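Local coordinates for protein KLLA0B12012p (Kluyveromyces lactis, PDB 6Y3P) that probably binds ATP through its C-terminal ATP-grasp domain of the tubulin-tyrosine ligase family, and is a direct partner of the mRNA decapping enzyme Dcp2, at residues A[142-147]-A[152-157]; A[165-170]-A[193-198]. One frame throughout, in Å; residues are numbered along the deposited sequence.

How the contacts relate
Both contacts involve the same antiparallel sheet of the ATP-grasp domain, their centres about 6 Å apart: contact 1 lies within it, contact 2 lays a helix on it. Along the chain they come in series: contact 1 closes the hairpin of strands 140-145 and 154-157, helix 160-171 follows, and contact 2 then sets that helix against strand 194-200. This last strand is the sheet neighbour of 140-145 on the side away from 154-157, joined to it by probable backbone hydrogen bonds from Lys-144 N to Ile-196 O and from Ile-142 N to Gln-198 O. Leu-143 also packs through CD2 on CE2 of Phe-167, 3.6 Å away, so helix 160-171 packs on the sheet face that carries Leu-143, in a two-layer alpha/beta arrangement.

Contact 1 (A[142-147]-A[152-157]); sequences ILKPSM and QGIRIF
An antiparallel beta hairpin in the ATP-grasp domain brings strand 142-145 against strand 154-157, with N-to-C directions 160° apart and axes approaching to 4.5 Å. As in other ATP-grasp enzymes, the loop between these strands is probably the flexible one that closes over the nucleotide. Leu-143 and Arg-155 form the hydrogen-bonded pair: Leu-143 N donates almost straight to Arg-155 O (2.8 Å, 173° at the hydrogen), while the return bond from Arg-155 N to Leu-143 O is longer, 3.2 Å. Ile-142 and Ile-156 are the adjacent non-hydrogen-bonded pair, sharing a face with Ile-154. There CD1 of Ile-142 reaches CG1 of Ile-156, at 3.6 Å, and CD1 of Ile-154; Leu-254 packs against all three isoleucines. Leu-143 and Arg-155 project from the other face, toward helix 160-171. Guanidinium partners beyond the hairpin include Asp-252, salt-bridged to NE, and Ser-169 OG, hydrogen-bonded to NH1. Near the connecting loop, CG2 of Ile-154 sits 3.7 Å from CD of Pro-145. A chi1 of 68° sets CG of Phe-157 between its backbone N and carbonyl carbon, swinging the ring toward Leu-143: Leu-143 N lies in plane at the ring edge, 3.8 Å from Phe-157 CE1.

Contact 2 (A[165-170]-A[193-198]); sequences AIFDSF and RHFIVQ
Helix 165-170 and strand 194-198 stand well apart: the nearest CA atoms, those of Phe-167 and Arg-193, are 11.0 Å from each other, and no hydrogen bond crosses between the segments. The gap is spanned by aromatic side chains that arrive from opposite directions, Phe-167 from the helix and Phe-195 from the strand.

Their rings form a T-shaped (edge-to-face) pair, with centroids 4.9 Å apart and planes at 79°. Phe-167 supplies the edge. CZ of Phe-167 stands over one face of Phe-195, offset toward the rim, while CE1 of Phe-167 comes 3.5 Å from CE1 of Phe-195. The Phe-195 ring is brought there by a chi1 of -58°, which sets CG opposite the carbonyl carbon and beside the backbone N, on a bond already directed at the helix. Phe-170, three residues after Phe-167, adds a looser contact, its CE2 4.5 Å from CE2 of Phe-195.

Other parts of the fold close round the pair: Val-114 packs on Phe-167, and Ile-112 of strand 109-113 packs on Phe-195. Within the helix, Ser-169 OG donates a 2.7 Å hydrogen bond back to Ile-166 O.

Between the two segments the attachment is thus entirely apolar and slight in area, 123 Å² with both sides summed. The direct attraction is therefore probably dispersion together with the weak electrostatic pull of the C-H edge of Phe-167 toward the pi cloud of Phe-195.

Contact 1 (A[142-147]-A[152-157])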
# COMPACT_ATOMS: atom_id res chain seq x y z
N ILE A 142 -14.05 11.82 6.82
CA ILE A 142 -13.86 12.84 5.84
C ILE A 142 -14.76 12.52 4.63
O ILE A 142 -14.90 11.35 4.26
CB ILE A 142 -12.35 13.02 5.59
CG1 ILE A 142 -12.05 14.46 5.28
CG2 ILE A 142 -11.71 12.04 4.60
CD1 ILE A 142 -10.90 14.85 5.88
N LEU A 143 -15.49 13.54 4.15
CA LEU A 143 -16.38 13.45 2.99
C LEU A 143 -15.60 14.02 1.79
O LEU A 143 -15.46 15.23 1.66
CB LEU A 143 -17.70 14.20 3.23
CG LEU A 143 -18.68 14.23 2.03
CD1 LEU A 143 -19.34 12.87 1.79
CD2 LEU A 143 -19.69 15.33 2.18
N LYS A 144 -15.06 13.12 0.94
CA LYS A 144 -14.25 13.48 -0.23
C LYS A 144 -15.08 13.39 -1.49
O LYS A 144 -15.49 12.27 -1.85
CB LYS A 144 -13.03 12.54 -0.39
CG LYS A 144 -12.07 12.44 0.80
CD LYS A 144 -11.51 11.02 0.91
CE LYS A 144 -10.03 10.92 0.64
NZ LYS A 144 -9.71 10.91 -0.81
N PRO A 145 -15.32 14.51 -2.22
CA PRO A 145 -16.04 14.40 -3.50
C PRO A 145 -15.05 13.78 -4.49
O PRO A 145 -14.01 14.39 -4.76
CB PRO A 145 -16.39 15.86 -3.83
CG PRO A 145 -15.98 16.68 -2.64
CD PRO A 145 -14.91 15.90 -1.97
N SER A 146 -15.34 12.53 -4.95
CA SER A 146 -14.51 11.72 -5.87
C SER A 146 -13.86 12.51 -7.02
O SER A 146 -12.75 12.18 -7.44
CB SER A 146 -15.29 10.54 -6.41
OG SER A 146 -15.18 9.43 -5.54
N MET A 147 -14.54 13.56 -7.50
CA MET A 147 -14.04 14.43 -8.56
C MET A 147 -13.70 15.81 -8.01
O MET A 147 -14.48 16.39 -7.25
CB MET A 147 -15.04 14.49 -9.72
CG MET A 147 -14.94 13.30 -10.65
SD MET A 147 -14.43 13.68 -12.35
CE MET A 147 -12.93 14.70 -12.06
N GLN A 152 -16.75 20.33 -4.08
CA GLN A 152 -17.07 21.40 -3.15
C GLN A 152 -16.15 21.39 -1.89
O GLN A 152 -16.42 22.09 -0.91
CB GLN A 152 -18.57 21.37 -2.78
CG GLN A 152 -19.19 22.76 -2.58
CD GLN A 152 -20.31 23.03 -3.55
OE1 GLN A 152 -21.46 22.59 -3.36
NE2 GLN A 152 -20.01 23.76 -4.61
N GLY A 153 -15.06 20.62 -1.97
CA GLY A 153 -14.06 20.52 -0.91
C GLY A 153 -14.27 19.38 0.06
O GLY A 153 -15.42 19.08 0.42
N ILE A 154 -13.16 18.74 0.50
CA ILE A 154 -13.22 17.61 1.43
C ILE A 154 -13.46 18.15 2.87
O ILE A 154 -12.70 19.00 3.36
CB ILE A 154 -12.06 16.55 1.29
CG1 ILE A 154 -10.82 16.88 2.12
CG2 ILE A 154 -11.68 16.30 -0.19
CD1 ILE A 154 -9.86 15.68 2.36
N ARG A 155 -14.56 17.69 3.51
CA ARG A 155 -15.01 18.13 4.83
C ARG A 155 -15.05 17.03 5.91
O ARG A 155 -15.39 15.87 5.63
CB ARG A 155 -16.38 18.82 4.71
CG ARG A 155 -16.33 20.15 3.95
CD ARG A 155 -17.66 20.88 3.96
NE ARG A 155 -18.02 21.38 5.30
CZ ARG A 155 -19.14 22.04 5.59
NH1 ARG A 155 -20.02 22.31 4.64
NH2 ARG A 155 -19.38 22.43 6.84
N ILE A 156 -14.70 17.42 7.15
CA ILE A 156 -14.67 16.56 8.34
C ILE A 156 -16.02 16.56 9.05
O ILE A 156 -16.72 17.59 9.10
CB ILE A 156 -13.50 16.98 9.30
CG1 ILE A 156 -12.17 16.73 8.62
CG2 ILE A 156 -13.51 16.20 10.63
CD1 ILE A 156 -11.05 17.36 9.28
N PHE A 157 -16.37 15.41 9.63
CA PHE A 157 -17.57 15.20 10.43
C PHE A 157 -17.39 13.95 11.28
O PHE A 157 -16.49 13.15 11.02
CB PHE A 157 -18.80 15.05 9.52
CG PHE A 157 -18.81 13.78 8.69
CD1 PHE A 157 -18.14 13.73 7.47
CD2 PHE A 157 -19.53 12.66 9.11
CE1 PHE A 157 -18.16 12.57 6.69
CE2 PHE A 157 -19.57 11.51 8.32
CZ PHE A 157 -18.89 11.47 7.11

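Contact 2 (A[165-170]-A[193-198])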
# COMPACT_ATOMS: atom_id res chain seq x y z
N ALA A 165 -25.84 18.29 7.72
CA ALA A 165 -25.63 19.74 7.72
C ALA A 165 -24.64 20.13 6.61
O ALA A 165 -24.83 21.16 5.97
CB ALA A 165 -25.10 20.18 9.08
N ILE A 166 -23.63 19.28 6.35
CA ILE A 166 -22.66 19.52 5.28
C ILE A 166 -23.41 19.52 3.93
O ILE A 166 -23.29 20.49 3.18
CB ILE A 166 -21.50 18.48 5.31
CG1 ILE A 166 -20.60 18.65 6.56
CG2 ILE A 166 -20.66 18.56 4.01
CD1 ILE A 166 -19.62 17.50 6.78
N PHE A 167 -24.21 18.45 3.67
CA PHE A 167 -25.00 18.30 2.44
C PHE A 167 -26.02 19.40 2.24
O PHE A 167 -26.20 19.84 1.11
CB PHE A 167 -25.66 16.91 2.36
CG PHE A 167 -24.76 15.90 1.68
CD1 PHE A 167 -24.70 15.81 0.30
CD2 PHE A 167 -23.90 15.10 2.43
CE1 PHE A 167 -23.82 14.93 -0.32
CE2 PHE A 167 -23.05 14.19 1.81
CZ PHE A 167 -22.99 14.12 0.44
N ASP A 168 -26.70 19.84 3.32
CA ASP A 168 -27.67 20.93 3.31
C ASP A 168 -27.00 22.24 2.88
O ASP A 168 -27.57 22.99 2.09
CB ASP A 168 -28.26 21.12 4.73
CG ASP A 168 -29.31 20.11 5.17
OD1 ASP A 168 -29.65 19.21 4.38
OD2 ASP A 168 -29.78 20.22 6.32
N SER A 169 -25.78 22.50 3.40
CA SER A 169 -25.00 23.69 3.09
C SER A 169 -24.46 23.71 1.65
O SER A 169 -24.12 24.78 1.15
CB SER A 169 -23.88 23.90 4.11
OG SER A 169 -22.75 23.07 3.87
N PHE A 170 -24.40 22.53 0.97
CA PHE A 170 -23.96 22.42 -0.42
C PHE A 170 -25.06 22.94 -1.35
O PHE A 170 -24.75 23.58 -2.35
CB PHE A 170 -23.59 20.96 -0.79
CG PHE A 170 -22.30 20.38 -0.23
CD1 PHE A 170 -21.24 21.21 0.14
CD2 PHE A 170 -22.14 19.01 -0.12
CE1 PHE A 170 -20.05 20.67 0.65
CE2 PHE A 170 -20.95 18.46 0.39
CZ PHE A 170 -19.91 19.30 0.75
N ARG A 193 -22.14 13.92 -7.89
CA ARG A 193 -22.93 13.09 -6.97
C ARG A 193 -22.19 11.94 -6.27
O ARG A 193 -22.69 11.43 -5.26
CB ARG A 193 -24.18 12.54 -7.71
CG ARG A 193 -24.99 13.57 -8.54
CD ARG A 193 -25.74 14.63 -7.74
NE ARG A 193 -24.92 15.82 -7.46
CZ ARG A 193 -24.77 16.37 -6.26
NH1 ARG A 193 -25.38 15.86 -5.19
NH2 ARG A 193 -24.01 17.44 -6.11
N HIS A 194 -21.03 11.51 -6.79
CA HIS A 194 -20.27 10.42 -6.17
C HIS A 194 -19.35 10.99 -5.08
O HIS A 194 -18.75 12.05 -5.28
CB HIS A 194 -19.46 9.62 -7.21
CG HIS A 194 -20.29 8.86 -8.20
ND1 HIS A 194 -20.36 7.47 -8.16
CD2 HIS A 194 -21.02 9.30 -9.24
CE1 HIS A 194 -21.14 7.12 -9.17
NE2 HIS A 194 -21.57 8.19 -9.85
N PHE A 195 -19.27 10.30 -3.94
CA PHE A 195 -18.42 10.71 -2.81
C PHE A 195 -17.79 9.52 -2.13
O PHE A 195 -18.38 8.43 -2.12
CB PHE A 195 -19.23 11.47 -1.74
CG PHE A 195 -19.95 12.72 -2.16
CD1 PHE A 195 -21.26 12.66 -2.61
CD2 PHE A 195 -19.35 13.96 -2.05
CE1 PHE A 195 -21.94 13.82 -3.00
CE2 PHE A 195 -20.04 15.13 -2.42
CZ PHE A 195 -21.33 15.05 -2.88
N ILE A 196 -16.62 9.74 -1.53
CA ILE A 196 -15.98 8.73 -0.71
C ILE A 196 -16.02 9.25 0.72
O ILE A 196 -15.79 10.44 0.96
CB ILE A 196 -14.54 8.31 -1.18
CG1 ILE A 196 -14.58 7.66 -2.59
CG2 ILE A 196 -13.88 7.35 -0.15
CD1 ILE A 196 -13.23 7.57 -3.33
N VAL A 197 -16.40 8.38 1.64
CA VAL A 197 -16.42 8.66 3.06
C VAL A 197 -15.26 7.83 3.60
O VAL A 197 -15.29 6.59 3.56
CB VAL A 197 -17.78 8.35 3.72
CG1 VAL A 197 -17.68 8.45 5.24
CG2 VAL A 197 -18.87 9.27 3.18
N GLN A 198 -14.20 8.52 3.99
CA GLN A 198 -12.98 7.88 4.44
C GLN A 198 -12.73 8.19 5.92
O GLN A 198 -12.81 9.34 6.32
CB GLN A 198 -11.82 8.38 3.54
CG GLN A 198 -10.39 7.93 3.92
CD GLN A 198 -9.88 6.76 3.13
OE1 GLN A 198 -9.33 5.80 3.69
NE2 GLN A 198 -9.98 6.82 1.80